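Ribonuclease S-F11 (Nicotiana alata, PDB 1IOO) cleaves RNA as a secreted T2-family ribonuclease of the style and probably acts in gametophytic self-incompatibility, the rejection of self pollen. Local coordinates at residues Ala25-Thr30 with Asp116-Leu121; Val8-Ala13 with Leu163-Ile168. All blocks are in the same frame, centred on the assembly; numbering follows the deposited sequence.

Contact 1: residues Ala25-Thr30 with Asp116-Leu121; sequences APNNFT and DLLRTL. With NAG (2-acetamido-2-deoxy-beta-D-glucopyranose), chain C.
Phe29 packs against Leu117, Leu118 and Leu121 at the start of an N-capped helix, residues 117-123 of the RNase T2 fold. Its segment is the loop that leads into strand 30-37. CB of Phe29 points at the helix. CG stands opposite the carbonyl carbon about the first torsion (chi1 -70°), and this carries the ring over to the first turn. CD1 and CE1 lie against CB of Leu117 and the backbone N of Leu118. CE1 is 3.7 Å from the backbone N of Leu118. The CB of Leu117 also makes an off-centre CH-pi contact, 4.3 Å from the centroid of the Phe29 ring and 29° off its normal. CZ, the tip, reaches CD1 of Leu121 at 4.1 Å. On the other side of the ring, CD2 packs on the backbone O of Thr10. The Phe29 ring also meets that of Trp11, with the planes at about 45°.

Beside this apolar patch is a polar one. The two segments share no direct hydrogen bond, and a water joins them instead. It donates to OD1 of Asn28 and to OD1 of Asp116, and it accepts from N of Leu118 at 2.9 Å. Asp116 is the N-cap. Its OD1 accepts from N of Arg119 at 3.2 Å, from above the carboxylate plane. The same oxygen therefore caps the helix and holds the water. Asn28 is the glycosylated asparagine. Its ND2 is bonded to C1 of the sugar, while its OD1 also takes the N-H of Phe29 at 3.0 Å. The sugar leans back over the helix start, with C3 of the sugar 3.5 Å from OD2 of Asp116. Farther back in the loop, at Asn27, the backbone O is touched by CD2 of Leu118 at 3.4 Å.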
loop_
_atom_site.group_PDB
_atom_site.type_symbol
_atom_site.label_atom_id
_atom_site.label_comp_id
_atom_site.label_asym_id
_atom_site.label_seq_id
_atom_site.Cartn_x
_atom_site.Cartn_y
_atom_site.Cartn_z
ATOM N N ALA A 25 1.009 -5.846 14.740
ATOM C CA ALA A 25 0.970 -4.712 13.821
ATOM C C ALA A 25 2.158 -3.779 14.021
ATOM O O ALA A 25 2.349 -3.236 15.107
ATOM C CB ALA A 25 -0.327 -3.936 13.998
ATOM N N PRO A 26 2.993 -3.600 12.980
ATOM C CA PRO A 26 4.140 -2.697 13.122
ATOM C C PRO A 26 3.635 -1.270 13.299
ATOM O O PRO A 26 2.554 -0.934 12.821
ATOM C CB PRO A 26 4.873 -2.856 11.794
ATOM C CG PRO A 26 4.543 -4.254 11.387
ATOM C CD PRO A 26 3.075 -4.353 11.715
ATOM N N ASN A 27 4.411 -0.436 13.986
ATOM C CA ASN A 27 4.026 0.963 14.190
ATOM C C ASN A 27 4.528 1.832 13.045
ATOM O O ASN A 27 5.032 2.935 13.250
ATOM C CB ASN A 27 4.572 1.504 15.517
ATOM C CG ASN A 27 4.195 2.961 15.746
ATOM O OD1 ASN A 27 3.019 3.323 15.710
ATOM N ND2 ASN A 27 5.195 3.805 15.974
ATOM N N ASN A 28 4.378 1.322 11.831
ATOM C CA ASN A 28 4.808 2.029 10.641
ATOM C C ASN A 28 4.057 1.502 9.442
ATOM O O ASN A 28 3.549 0.381 9.475
ATOM C CB ASN A 28 6.307 1.817 10.447
ATOM C CG ASN A 28 6.970 2.927 9.652
ATOM O OD1 ASN A 28 6.328 3.889 9.226
ATOM N ND2 ASN A 28 8.279 2.783 9.467
ATOM N N PHE A 29 3.968 2.301 8.388
ATOM C CA PHE A 29 3.275 1.854 7.196
ATOM C C PHE A 29 3.999 0.685 6.565
ATOM O O PHE A 29 5.228 0.601 6.608
ATOM C CB PHE A 29 3.147 2.978 6.160
ATOM C CG PHE A 29 2.204 4.067 6.566
ATOM C CD1 PHE A 29 2.634 5.107 7.378
ATOM C CD2 PHE A 29 0.871 4.039 6.157
ATOM C CE1 PHE A 29 1.758 6.104 7.786
ATOM C CE2 PHE A 29 -0.020 5.031 6.561
ATOM C CZ PHE A 29 0.425 6.067 7.379
ATOM N N THR A 30 3.226 -0.244 6.020
ATOM C CA THR A 30 3.782 -1.393 5.329
ATOM C C THR A 30 3.170 -1.497 3.947
ATOM O O THR A 30 2.151 -0.868 3.670
ATOM C CB THR A 30 3.520 -2.706 6.084
ATOM O OG1 THR A 30 2.111 -2.891 6.236
ATOM C CG2 THR A 30 4.189 -2.681 7.450
ATOM N N ASP A 116 8.445 8.207 4.255
ATOM C CA ASP A 116 8.267 8.057 5.675
ATOM C C ASP A 116 7.029 8.845 6.030
ATOM O O ASP A 116 7.103 9.933 6.600
ATOM C CB ASP A 116 9.470 8.575 6.473
ATOM C CG ASP A 116 9.382 8.215 7.950
ATOM O OD1 ASP A 116 8.287 7.807 8.407
ATOM O OD2 ASP A 116 10.404 8.347 8.660
ATOM N N LEU A 117 5.890 8.326 5.578
ATOM C CA LEU A 117 4.610 9.000 5.728
ATOM C C LEU A 117 4.266 9.274 7.174
ATOM O O LEU A 117 3.631 10.281 7.477
ATOM C CB LEU A 117 3.499 8.199 5.043
ATOM C CG LEU A 117 3.703 7.908 3.549
ATOM C CD1 LEU A 117 2.431 7.292 2.989
ATOM C CD2 LEU A 117 4.047 9.187 2.785
ATOM N N LEU A 118 4.659 8.381 8.073
ATOM C CA LEU A 118 4.382 8.602 9.478
ATOM C C LEU A 118 5.053 9.890 9.956
ATOM O O LEU A 118 4.449 10.691 10.668
ATOM C CB LEU A 118 4.862 7.411 10.313
ATOM C CG LEU A 118 4.478 7.489 11.790
ATOM C CD1 LEU A 118 2.963 7.575 11.934
ATOM C CD2 LEU A 118 5.008 6.264 12.512
ATOM N N ARG A 119 6.302 10.086 9.542
ATOM C CA ARG A 119 7.048 11.284 9.906
ATOM C C ARG A 119 6.482 12.518 9.187
ATOM O O ARG A 119 6.362 13.593 9.776
ATOM C CB ARG A 119 8.531 11.089 9.566
ATOM C CG ARG A 119 9.420 12.308 9.805
ATOM C CD ARG A 119 9.405 12.774 11.252
ATOM N NE ARG A 119 10.370 13.856 11.458
ATOM C CZ ARG A 119 10.371 14.676 12.503
ATOM N NH1 ARG A 119 9.458 14.550 13.455
ATOM N NH2 ARG A 119 11.287 15.635 12.593
ATOM N N THR A 120 6.131 12.356 7.915
ATOM C CA THR A 120 5.548 13.454 7.151
ATOM C C THR A 120 4.251 13.929 7.796
ATOM O O THR A 120 4.009 15.129 7.929
ATOM C CB THR A 120 5.291 13.037 5.692
ATOM O OG1 THR A 120 6.547 12.758 5.062
ATOM C CG2 THR A 120 4.578 14.153 4.933
ATOM N N LEU A 121 3.416 12.985 8.211
ATOM C CA LEU A 121 2.180 13.346 8.871
ATOM C C LEU A 121 2.473 14.063 10.187
ATOM O O LEU A 121 1.863 15.084 10.499
ATOM C CB LEU A 121 1.329 12.088 9.099
ATOM C CG LEU A 121 0.697 11.548 7.807
ATOM C CD1 LEU A 121 0.150 10.145 8.018
ATOM C CD2 LEU A 121 -0.400 12.498 7.341
HETATM C C1 NAG C . 9.056 3.782 8.760
HETATM C C2 NAG C . 10.378 3.991 9.518
HETATM C C3 NAG C . 11.307 4.919 8.743
HETATM C C4 NAG C . 11.515 4.358 7.343
HETATM C C5 NAG C . 10.153 4.228 6.658
HETATM C C6 NAG C . 10.270 3.650 5.263
HETATM C C7 NAG C . 10.878 4.199 11.868
HETATM C C8 NAG C . 10.776 5.063 13.113
HETATM N N2 NAG C . 10.115 4.541 10.834
HETATM O O3 NAG C . 12.556 5.008 9.415
HETATM O O4 NAG C . 12.364 5.240 6.591
HETATM O O5 NAG C . 9.311 3.332 7.417
HETATM O O6 NAG C . 10.719 2.304 5.306
HETATM O O7 NAG C . 11.645 3.231 11.851
HETATM O O HOH W 1 6.370 6.025 7.611
#

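Contact 2: residues Val8-Ala13 with Leu163-Ile168; sequences VLTWPA and LYEIGI
Leu9 and Ile166 form a hydrogen-bonded pair of an antiparallel sheet, and Val8 and Glu165 pack on the sheet face opposite Leu9. The axes of strands 8-10 and 163-168 run at 154°. N of Leu9 donates to O of Ile166 at 2.9 Å, nearly straight at 173°, and N of Ile166 returns a bond of 2.8 Å to O of Leu9. That same O of Leu9 receives a CA-H contact from Glu165, whose CA is 3.2 Å away. Just past the strand, N of Trp11 donates to O of Tyr164 at 3.1 Å. The side chain of Leu9 lies on the Ile166 face, with its CB 3.7 Å from O of Ile166.

On the other face, CG1 of Val8 stands anti to its own N (chi1 -178°), which sets it 3.8 Å from CD of Glu165. The extended Glu165 side chain crosses Val8 at a slant. OE2 of Glu165 accepts from a water at 2.5 Å, and OG1 of Thr10 is 2.6 Å from the same water. Replacing Glu165 by an alanine would probably leave this water without its carboxylate acceptor and take away the carboxylate group that packs against CG1 of Val8.

Tyr164 and Glu165 both face Lys152 in strand 150-154, a classic beta bulge. Strand 4-10 is also paired with strand 30-37, whose active-site His32 touches Val8, Thr10 and Glu165. At the far end, helix 12-18 begins just after Trp11, its N-cap, and meets Tyr164 through Ser14, Phe15 and Ala18.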
loop_
_atom_site.group_PDB
_atom_site.type_symbol
_atom_site.label_atom_id
_atom_site.label_comp_id
_atom_site.label_asym_id
_atom_site.label_seq_id
_atom_site.Cartn_x
_atom_site.Cartn_y
_atom_site.Cartn_z
ATOM N N VAL A 8 0.430 0.909 -2.772
ATOM C CA VAL A 8 -0.546 0.956 -1.699
ATOM C C VAL A 8 0.094 0.621 -0.373
ATOM O O VAL A 8 0.600 -0.486 -0.179
ATOM C CB VAL A 8 -1.713 -0.014 -1.955
ATOM C CG1 VAL A 8 -2.747 0.106 -0.835
ATOM C CG2 VAL A 8 -2.341 0.288 -3.308
ATOM N N LEU A 9 0.085 1.590 0.533
ATOM C CA LEU A 9 0.667 1.411 1.854
ATOM C C LEU A 9 -0.416 1.264 2.910
ATOM O O LEU A 9 -1.330 2.084 3.005
ATOM C CB LEU A 9 1.568 2.597 2.210
ATOM C CG LEU A 9 2.762 2.820 1.273
ATOM C CD1 LEU A 9 3.488 4.098 1.672
ATOM C CD2 LEU A 9 3.715 1.633 1.322
ATOM N N THR A 10 -0.294 0.209 3.702
ATOM C CA THR A 10 -1.241 -0.092 4.760
ATOM C C THR A 10 -0.804 0.501 6.094
ATOM O O THR A 10 0.383 0.533 6.411
ATOM C CB THR A 10 -1.315 -1.616 5.017
ATOM O OG1 THR A 10 -1.856 -2.284 3.875
ATOM C CG2 THR A 10 -2.152 -1.912 6.255
ATOM N N TRP A 11 -1.768 1.020 6.843
ATOM C CA TRP A 11 -1.512 1.420 8.211
ATOM C C TRP A 11 -1.897 0.232 9.089
ATOM O O TRP A 11 -3.078 -0.037 9.287
ATOM C CB TRP A 11 -2.333 2.664 8.581
ATOM C CG TRP A 11 -2.112 3.131 10.003
ATOM C CD1 TRP A 11 -3.072 3.330 10.953
ATOM C CD2 TRP A 11 -0.855 3.428 10.632
ATOM N NE1 TRP A 11 -2.495 3.728 12.133
ATOM C CE2 TRP A 11 -1.136 3.794 11.968
ATOM C CE3 TRP A 11 0.480 3.418 10.198
ATOM C CZ2 TRP A 11 -0.132 4.147 12.876
ATOM C CZ3 TRP A 11 1.483 3.767 11.102
ATOM C CH2 TRP A 11 1.167 4.126 12.428
ATOM N N PRO A 12 -0.902 -0.549 9.555
ATOM C CA PRO A 12 -1.106 -1.749 10.375
ATOM C C PRO A 12 -2.146 -1.690 11.477
ATOM O O PRO A 12 -2.979 -2.593 11.592
ATOM C CB PRO A 12 0.294 -2.064 10.879
ATOM C CG PRO A 12 1.136 -1.649 9.709
ATOM C CD PRO A 12 0.538 -0.293 9.391
ATOM N N ALA A 13 -2.105 -0.647 12.297
ATOM C CA ALA A 13 -3.066 -0.532 13.383
ATOM C C ALA A 13 -4.496 -0.601 12.859
ATOM O O ALA A 13 -5.358 -1.237 13.465
ATOM C CB ALA A 13 -2.836 0.756 14.149
ATOM N N LEU A 163 -8.186 6.234 8.754
ATOM C CA LEU A 163 -7.152 6.055 7.747
ATOM C C LEU A 163 -6.772 4.591 7.663
ATOM O O LEU A 163 -6.263 4.021 8.624
ATOM C CB LEU A 163 -5.931 6.907 8.100
ATOM C CG LEU A 163 -4.828 6.979 7.042
ATOM C CD1 LEU A 163 -5.372 7.593 5.757
ATOM C CD2 LEU A 163 -3.678 7.813 7.580
ATOM N N TYR A 164 -7.012 3.986 6.505
ATOM C CA TYR A 164 -6.776 2.560 6.318
ATOM C C TYR A 164 -5.556 2.300 5.439
ATOM O O TYR A 164 -4.682 1.500 5.787
ATOM C CB TYR A 164 -8.032 1.967 5.684
ATOM C CG TYR A 164 -8.041 0.474 5.541
ATOM C CD1 TYR A 164 -8.133 -0.351 6.660
ATOM C CD2 TYR A 164 -8.016 -0.117 4.281
ATOM C CE1 TYR A 164 -8.210 -1.734 6.529
ATOM C CE2 TYR A 164 -8.088 -1.499 4.135
ATOM C CZ TYR A 164 -8.188 -2.301 5.262
ATOM O OH TYR A 164 -8.288 -3.667 5.124
ATOM N N GLU A 165 -5.506 2.973 4.294
ATOM C CA GLU A 165 -4.395 2.825 3.360
ATOM C C GLU A 165 -4.128 4.131 2.632
ATOM O O GLU A 165 -5.007 4.983 2.521
ATOM C CB GLU A 165 -4.710 1.771 2.288
ATOM C CG GLU A 165 -5.045 0.386 2.786
ATOM C CD GLU A 165 -5.521 -0.525 1.659
ATOM O OE1 GLU A 165 -6.222 -0.033 0.747
ATOM O OE2 GLU A 165 -5.212 -1.732 1.694
ATOM N N ILE A 166 -2.902 4.287 2.151
ATOM C CA ILE A 166 -2.537 5.444 1.362
ATOM C C ILE A 166 -1.928 4.999 0.053
ATOM O O ILE A 166 -1.008 4.185 0.036
ATOM C CB ILE A 166 -1.523 6.350 2.082
ATOM C CG1 ILE A 166 -2.161 6.931 3.341
ATOM C CG2 ILE A 166 -1.077 7.480 1.150
ATOM C CD1 ILE A 166 -1.198 7.740 4.188
ATOM N N GLY A 167 -2.464 5.513 -1.048
ATOM C CA GLY A 167 -1.928 5.158 -2.343
ATOM C C GLY A 167 -1.150 6.309 -2.945
ATOM O O GLY A 167 -1.543 7.474 -2.852
ATOM N N ILE A 168 -0.001 5.968 -3.516
ATOM C CA ILE A 168 0.854 6.921 -4.211
ATOM C C ILE A 168 1.148 6.377 -5.599
ATOM O O ILE A 168 1.599 5.241 -5.737
ATOM C CB ILE A 168 2.160 7.176 -3.411
ATOM C CG1 ILE A 168 1.805 7.799 -2.054
ATOM C CG2 ILE A 168 3.085 8.106 -4.184
ATOM C CD1 ILE A 168 2.991 8.039 -1.131
HETATM O O HOH W 2 -4.440 -2.444 3.918
#

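Contact 2 belongs to the core of the sheet, while contact 1 lies nearer the surface, at the glycosylation site. They meet where the chain turns from residues 25-30 into strand 30-37: O of Thr30 is 2.7 Å from N of Thr10, a probable hydrogen bond. Pro12 packs against the backbone of Pro26 and Asn28. Direct backbone bonds join the strands of contact 2, and its water bridges the side chains of buried Thr10 and Glu165, which both touch His32. Contact 1 has no such bonds, and relies on leucine packing and a water at a capped helix end. Leu117 touches Leu9, so helix 117-123 lies on the sheet face away from His32.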